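Local coordinates for protein squalene synthase HpnC (Alicyclobacillus acidocaldarius subsp. acidocaldarius, PDB 4HD1) that probably couples two isoprenyl diphosphates head to head on a route to squalene, at residues S24-F29 with S46-C51; N113-R118 with C132-D137. All blocks are in the same frame, centred on the assembly; numbering follows the deposited sequence.

Contact 1: S24-F29 with S46-C51; sequences SHYENF and SVYAFC
Phe-29 N bonds Tyr-26 O at 3.3 Å inside a type I turn, and the rings of both residues pack on Tyr-48. The turn brings Tyr-26, just past the end of helix 12-25, and Phe-29, at the start of helix 29-32, to the same side chain of helix 41-56.

The Tyr-26 ring lies across that of Tyr-48 as a T-shaped pair. The centroids are 5.2 Å apart and the planes meet at 88°. The edge of Tyr-48 points at the face of Tyr-26, with Tyr-48 CD1 3.7 Å from Tyr-26 CZ. The opposite face of Tyr-26 carries His-25 CD2 near its rim, so this ring is held from both sides. Tyr-26 OH lies 3.3 Å from Cys-51 CB, a van der Waals contact. Tyr-48 O is 3.6 Å from Tyr-26 OH, and the pair is not counted as a hydrogen bond.

Phe-29 makes the second T. Here the roles change: the edge of Phe-29 meets the face of Tyr-48, with centroids 5.0 Å apart and planes at 73°. Phe-29 CE2 leads, 3.5 Å from Tyr-48 CD2. Tyr-48 thus gives an edge to one ring and a face to the other, and the three form an aromatic cluster. The CG of Phe-29 is turned nearly opposite its backbone N (chi1 -159°), which brings the ring to Tyr-48.

Thr-22 and Val-139 also touch the cluster. His-25 NE2 bonds Asp-55, in the aspartate-rich motif that begins at the end of helix 41-56 and in this family probably binds magnesium and substrate diphosphate. No hydrogen bond joins the two segments directly. Two edge-to-face pairs and apolar contact join them, so the contact is held by ring packing.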
loop_
_atom_site.group_PDB
_atom_site.type_symbol
_atom_site.label_atom_id
_atom_site.label_comp_id
_atom_site.label_asym_id
_atom_site.label_seq_id
_atom_site.Cartn_x
_atom_site.Cartn_y
_atom_site.Cartn_z
ATOM N N SER A 24 -9.218 -13.303 -5.684
ATOM C CA SER A 24 -8.233 -14.096 -6.418
ATOM C C SER A 24 -6.830 -13.481 -6.388
ATOM O O SER A 24 -5.839 -14.206 -6.414
ATOM C CB SER A 24 -8.674 -14.324 -7.864
ATOM O OG SER A 24 -8.336 -13.213 -8.678
ATOM N N HIS A 25 -6.750 -12.153 -6.338
ATOM C CA HIS A 25 -5.459 -11.451 -6.346
ATOM C C HIS A 25 -4.820 -11.336 -4.986
ATOM O O HIS A 25 -3.605 -11.475 -4.860
ATOM C CB HIS A 25 -5.591 -10.072 -6.994
ATOM C CG HIS A 25 -4.272 -9.350 -7.181
ATOM N ND1 HIS A 25 -3.417 -9.650 -8.176
ATOM C CD2 HIS A 25 -3.689 -8.306 -6.463
ATOM C CE1 HIS A 25 -2.337 -8.846 -8.097
ATOM N NE2 HIS A 25 -2.505 -8.024 -7.050
ATOM N N TYR A 26 -5.621 -11.074 -3.956
ATOM C CA TYR A 26 -5.095 -10.898 -2.599
ATOM C C TYR A 26 -5.402 -12.116 -1.731
ATOM O O TYR A 26 -6.533 -12.292 -1.269
ATOM C CB TYR A 26 -5.646 -9.614 -1.952
ATOM C CG TYR A 26 -5.315 -8.330 -2.697
ATOM C CD1 TYR A 26 -4.149 -7.613 -2.410
ATOM C CD2 TYR A 26 -6.171 -7.829 -3.683
ATOM C CE1 TYR A 26 -3.845 -6.438 -3.088
ATOM C CE2 TYR A 26 -5.877 -6.657 -4.364
ATOM C CZ TYR A 26 -4.714 -5.968 -4.066
ATOM O OH TYR A 26 -4.416 -4.805 -4.741
ATOM N N GLU A 27 -4.387 -12.949 -1.512
ATOM C CA GLU A 27 -4.546 -14.212 -0.784
ATOM C C GLU A 27 -5.040 -14.033 0.649
ATOM O O GLU A 27 -5.742 -14.892 1.176
ATOM C CB GLU A 27 -3.252 -15.042 -0.804
ATOM C CG GLU A 27 -1.979 -14.304 -0.395
ATOM C CD GLU A 27 -1.186 -13.776 -1.584
ATOM O OE1 GLU A 27 -1.720 -12.943 -2.349
ATOM O OE2 GLU A 27 -0.017 -14.186 -1.747
ATOM N N ASN A 28 -4.688 -12.913 1.266
ATOM C CA ASN A 28 -5.017 -12.689 2.663
ATOM C C ASN A 28 -6.195 -11.756 2.905
ATOM O O ASN A 28 -6.330 -11.206 3.998
ATOM C CB ASN A 28 -3.784 -12.176 3.403
ATOM C CG ASN A 28 -2.797 -13.278 3.705
ATOM O OD1 ASN A 28 -3.110 -14.219 4.435
ATOM N ND2 ASN A 28 -1.595 -13.170 3.146
ATOM N N PHE A 29 -7.062 -11.597 1.907
ATOM C CA PHE A 29 -8.089 -10.565 1.989
ATOM C C PHE A 29 -9.096 -10.743 3.122
ATOM O O PHE A 29 -9.623 -9.758 3.639
ATOM C CB PHE A 29 -8.800 -10.339 0.660
ATOM C CG PHE A 29 -9.463 -9.000 0.573
ATOM C CD1 PHE A 29 -10.837 -8.876 0.738
ATOM C CD2 PHE A 29 -8.706 -7.852 0.377
ATOM C CE1 PHE A 29 -11.444 -7.631 0.682
ATOM C CE2 PHE A 29 -9.308 -6.607 0.319
ATOM C CZ PHE A 29 -10.680 -6.496 0.469
ATOM N N SER A 46 -14.145 -2.773 -4.448
ATOM C CA SER A 46 -13.932 -1.894 -5.604
ATOM C C SER A 46 -12.598 -1.138 -5.538
ATOM O O SER A 46 -11.943 -0.938 -6.565
ATOM C CB SER A 46 -15.096 -0.922 -5.797
ATOM O OG SER A 46 -15.239 -0.073 -4.675
ATOM N N VAL A 47 -12.192 -0.728 -4.337
ATOM C CA VAL A 47 -10.913 -0.040 -4.170
ATOM C C VAL A 47 -9.757 -1.004 -4.414
ATOM O O VAL A 47 -8.788 -0.665 -5.104
ATOM C CB VAL A 47 -10.798 0.636 -2.796
ATOM C CG1 VAL A 47 -9.373 1.100 -2.540
ATOM C CG2 VAL A 47 -11.761 1.812 -2.723
ATOM N N TYR A 48 -9.876 -2.213 -3.874
ATOM C CA TYR A 48 -8.845 -3.221 -4.080
ATOM C C TYR A 48 -8.764 -3.730 -5.516
ATOM O O TYR A 48 -7.653 -3.952 -6.014
ATOM C CB TYR A 48 -8.951 -4.345 -3.052
ATOM C CG TYR A 48 -8.236 -3.987 -1.770
ATOM C CD1 TYR A 48 -6.889 -4.309 -1.587
ATOM C CD2 TYR A 48 -8.887 -3.286 -0.751
ATOM C CE1 TYR A 48 -6.221 -3.968 -0.417
ATOM C CE2 TYR A 48 -8.227 -2.942 0.426
ATOM C CZ TYR A 48 -6.898 -3.288 0.586
ATOM O OH TYR A 48 -6.234 -2.951 1.741
ATOM N N ALA A 49 -9.908 -3.884 -6.190
ATOM C CA ALA A 49 -9.895 -4.207 -7.622
ATOM C C ALA A 49 -9.164 -3.110 -8.392
ATOM O O ALA A 49 -8.365 -3.403 -9.271
ATOM C CB ALA A 49 -11.300 -4.416 -8.179
ATOM N N PHE A 50 -9.402 -1.848 -8.043
ATOM C CA PHE A 50 -8.645 -0.754 -8.649
ATOM C C PHE A 50 -7.125 -0.920 -8.463
ATOM O O PHE A 50 -6.367 -0.744 -9.416
ATOM C CB PHE A 50 -9.113 0.612 -8.130
ATOM C CG PHE A 50 -8.209 1.747 -8.540
ATOM C CD1 PHE A 50 -8.420 2.428 -9.740
ATOM C CD2 PHE A 50 -7.128 2.114 -7.742
ATOM C CE1 PHE A 50 -7.580 3.460 -10.127
ATOM C CE2 PHE A 50 -6.281 3.140 -8.127
ATOM C CZ PHE A 50 -6.509 3.814 -9.320
ATOM N N CYS A 51 -6.687 -1.253 -7.248
ATOM C CA CYS A 51 -5.257 -1.460 -6.970
ATOM C C CYS A 51 -4.687 -2.663 -7.730
ATOM O O CYS A 51 -3.557 -2.614 -8.209
ATOM C CB CYS A 51 -4.996 -1.626 -5.472
ATOM S SG CYS A 51 -5.456 -0.199 -4.469
#

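Contact 2: N113-R118 with C132-D137; sequences NRRDQR and CRYSAD
Arg-115 lays its guanidinium over one face of the Tyr-134 ring as an off-centre cation-pi pair. Arg-115 CZ is 4.0 Å from the centroid of the Tyr-134 ring and 32° off the normal. The two planes are tilted by 38°, so the groups are not stacked flat. The overlap is on the CE2 side of the ring, where Arg-115 NH2 comes within 3.2 Å of Tyr-134 CE2. Arg-115 NH1 leans toward the phenol end, 3.8 Å from Tyr-134 OH. The bends of the arginine chain at chi2 and chi3 (-90°) bring the guanidinium over the ring.

This pair joins the end of helix 104-118 to the end of helix 125-135, neighbours in the all-helical isoprenoid synthase fold. Tyr-134 also rests on Arg-108, Glu-111 and Ala-112 of helix 104-118. Asp-130 makes the main polar bond of Arg-115, a salt bridge from NH2 to its OD1. The other oxygen of Asp-130 takes Arg-133 NH1. The two arginines thus share one carboxylate, which probably offsets their like charges. Within helix 104-118, Gln-117 NE2 bonds Asn-113 OD1 at 3.0 Å, nearly in line with the C=O and in its plane.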
loop_
_atom_site.group_PDB
_atom_site.type_symbol
_atom_site.label_atom_id
_atom_site.label_comp_id
_atom_site.label_asym_id
_atom_site.label_seq_id
_atom_site.Cartn_x
_atom_site.Cartn_y
_atom_site.Cartn_z
ATOM N N ASN A 113 3.304 3.308 -9.658
ATOM C CA ASN A 113 3.772 2.412 -10.706
ATOM C C ASN A 113 4.821 3.090 -11.609
ATOM O O ASN A 113 5.831 2.475 -11.958
ATOM C CB ASN A 113 2.574 1.899 -11.515
ATOM C CG ASN A 113 2.944 0.800 -12.492
ATOM O OD1 ASN A 113 3.679 1.022 -13.458
ATOM N ND2 ASN A 113 2.411 -0.392 -12.260
ATOM N N ARG A 114 4.590 4.356 -11.964
ATOM C CA ARG A 114 5.562 5.130 -12.749
ATOM C C ARG A 114 6.851 5.372 -11.963
ATOM O O ARG A 114 7.935 5.377 -12.547
ATOM C CB ARG A 114 4.984 6.473 -13.204
ATOM C CG ARG A 114 3.715 6.374 -14.033
ATOM C CD ARG A 114 3.294 7.738 -14.563
ATOM N NE ARG A 114 2.007 7.683 -15.257
ATOM C CZ ARG A 114 0.864 8.167 -14.771
ATOM N NH1 ARG A 114 0.826 8.761 -13.579
ATOM N NH2 ARG A 114 -0.250 8.063 -15.483
ATOM N N ARG A 115 6.729 5.574 -10.648
ATOM C CA ARG A 115 7.893 5.766 -9.774
ATOM C C ARG A 115 8.735 4.498 -9.719
ATOM O O ARG A 115 9.961 4.563 -9.741
ATOM C CB ARG A 115 7.483 6.169 -8.351
ATOM C CG ARG A 115 6.463 7.289 -8.270
ATOM C CD ARG A 115 7.077 8.651 -8.506
ATOM N NE ARG A 115 7.513 9.232 -7.242
ATOM C CZ ARG A 115 7.386 10.516 -6.932
ATOM N NH1 ARG A 115 6.825 11.359 -7.788
ATOM N NH2 ARG A 115 7.810 10.951 -5.761
ATOM N N ASP A 116 8.063 3.350 -9.654
ATOM C CA ASP A 116 8.732 2.052 -9.630
ATOM C C ASP A 116 9.458 1.763 -10.948
ATOM O O ASP A 116 10.482 1.088 -10.945
ATOM C CB ASP A 116 7.726 0.942 -9.317
ATOM C CG ASP A 116 8.226 -0.038 -8.256
ATOM O OD1 ASP A 116 8.877 0.383 -7.271
ATOM O OD2 ASP A 116 7.937 -1.244 -8.393
ATOM N N GLN A 117 8.935 2.277 -12.063
ATOM C CA GLN A 117 9.577 2.120 -13.375
ATOM C C GLN A 117 10.935 2.806 -13.423
ATOM O O GLN A 117 11.890 2.270 -13.990
ATOM C CB GLN A 117 8.708 2.706 -14.493
ATOM C CG GLN A 117 7.580 1.812 -14.980
ATOM C CD GLN A 117 6.588 2.551 -15.872
ATOM O OE1 GLN A 117 6.956 3.118 -16.903
ATOM N NE2 GLN A 117 5.320 2.544 -15.474
ATOM N N ARG A 118 11.010 3.992 -12.823
ATOM C CA ARG A 118 12.167 4.863 -12.973
ATOM C C ARG A 118 13.227 4.752 -11.871
ATOM O O ARG A 118 14.318 5.318 -11.998
ATOM C CB ARG A 118 11.723 6.321 -13.170
ATOM C CG ARG A 118 10.947 6.936 -12.018
ATOM C CD ARG A 118 10.738 8.428 -12.242
ATOM N NE ARG A 118 9.734 8.706 -13.273
ATOM C CZ ARG A 118 8.500 9.153 -13.031
ATOM N NH1 ARG A 118 7.667 9.372 -14.041
ATOM N NH2 ARG A 118 8.096 9.388 -11.787
ATOM N N CYS A 132 6.896 5.991 -0.682
ATOM C CA CYS A 132 5.807 5.520 0.181
ATOM C C CYS A 132 4.558 6.396 0.127
ATOM O O CYS A 132 3.445 5.888 0.273
ATOM C CB CYS A 132 6.286 5.378 1.622
ATOM S SG CYS A 132 7.471 4.036 1.831
ATOM N N ARG A 133 4.744 7.698 -0.095
ATOM C CA ARG A 133 3.621 8.630 -0.253
ATOM C C ARG A 133 2.736 8.305 -1.466
ATOM O O ARG A 133 1.619 8.821 -1.579
ATOM C CB ARG A 133 4.117 10.075 -0.328
ATOM C CG ARG A 133 4.594 10.633 1.008
ATOM C CD ARG A 133 5.267 11.992 0.865
ATOM N NE ARG A 133 4.353 13.004 0.336
ATOM C CZ ARG A 133 4.337 13.430 -0.926
ATOM N NH1 ARG A 133 5.200 12.944 -1.813
ATOM N NH2 ARG A 133 3.458 14.349 -1.303
ATOM N N TYR A 134 3.234 7.447 -2.358
ATOM C CA TYR A 134 2.500 7.070 -3.568
ATOM C C TYR A 134 2.078 5.614 -3.539
ATOM O O TYR A 134 0.995 5.276 -4.007
ATOM C CB TYR A 134 3.320 7.375 -4.838
ATOM C CG TYR A 134 3.576 8.855 -5.014
ATOM C CD1 TYR A 134 2.711 9.649 -5.771
ATOM C CD2 TYR A 134 4.661 9.471 -4.389
ATOM C CE1 TYR A 134 2.928 11.013 -5.909
ATOM C CE2 TYR A 134 4.887 10.831 -4.521
ATOM C CZ TYR A 134 4.023 11.594 -5.282
ATOM O OH TYR A 134 4.255 12.940 -5.411
ATOM N N SER A 135 2.929 4.760 -2.982
ATOM C CA SER A 135 2.681 3.324 -2.987
ATOM C C SER A 135 1.891 2.834 -1.779
ATOM O O SER A 135 1.164 1.855 -1.886
ATOM C CB SER A 135 3.999 2.557 -3.080
ATOM O OG SER A 135 4.917 3.019 -2.107
ATOM N N ALA A 136 2.031 3.502 -0.637
ATOM C CA ALA A 136 1.477 2.978 0.615
ATOM C C ALA A 136 0.400 3.868 1.200
ATOM O O ALA A 136 -0.728 3.410 1.415
ATOM C CB ALA A 136 2.585 2.740 1.633
ATOM N N ASP A 137 0.749 5.132 1.453
ATOM C CA ASP A 137 -0.181 6.118 2.036
ATOM C C ASP A 137 -1.576 6.181 1.386
ATOM O O ASP A 137 -2.569 6.299 2.102
ATOM C CB ASP A 137 0.420 7.529 2.021
ATOM C CG ASP A 137 1.669 7.658 2.882
ATOM O OD1 ASP A 137 2.111 6.648 3.491
ATOM O OD2 ASP A 137 2.207 8.793 2.942
#

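How the contacts relate
From the N terminus, helix 12-25 ends in the first segment of contact 1. A short turn and helix 29-32 follow before the chain enters helix 41-56, where 46-51 closes a loop with 16 residues between. The chain then runs through helices 65-81 and 87-99 before it reaches helix 104-118. Contact 2 closes a second loop between that helix and helix 125-135, with 13 residues between. The loops stand in series and neither nests nor crosses. The centres of contact 1 and contact 2 are about 18 Å apart. The nearest atoms of contact 1 and contact 2 are about 7 Å apart, without touching. Helix 137-146, which follows helix 125-135, lies against Val-47 and Tyr-48, and so links the two neighbourhoods.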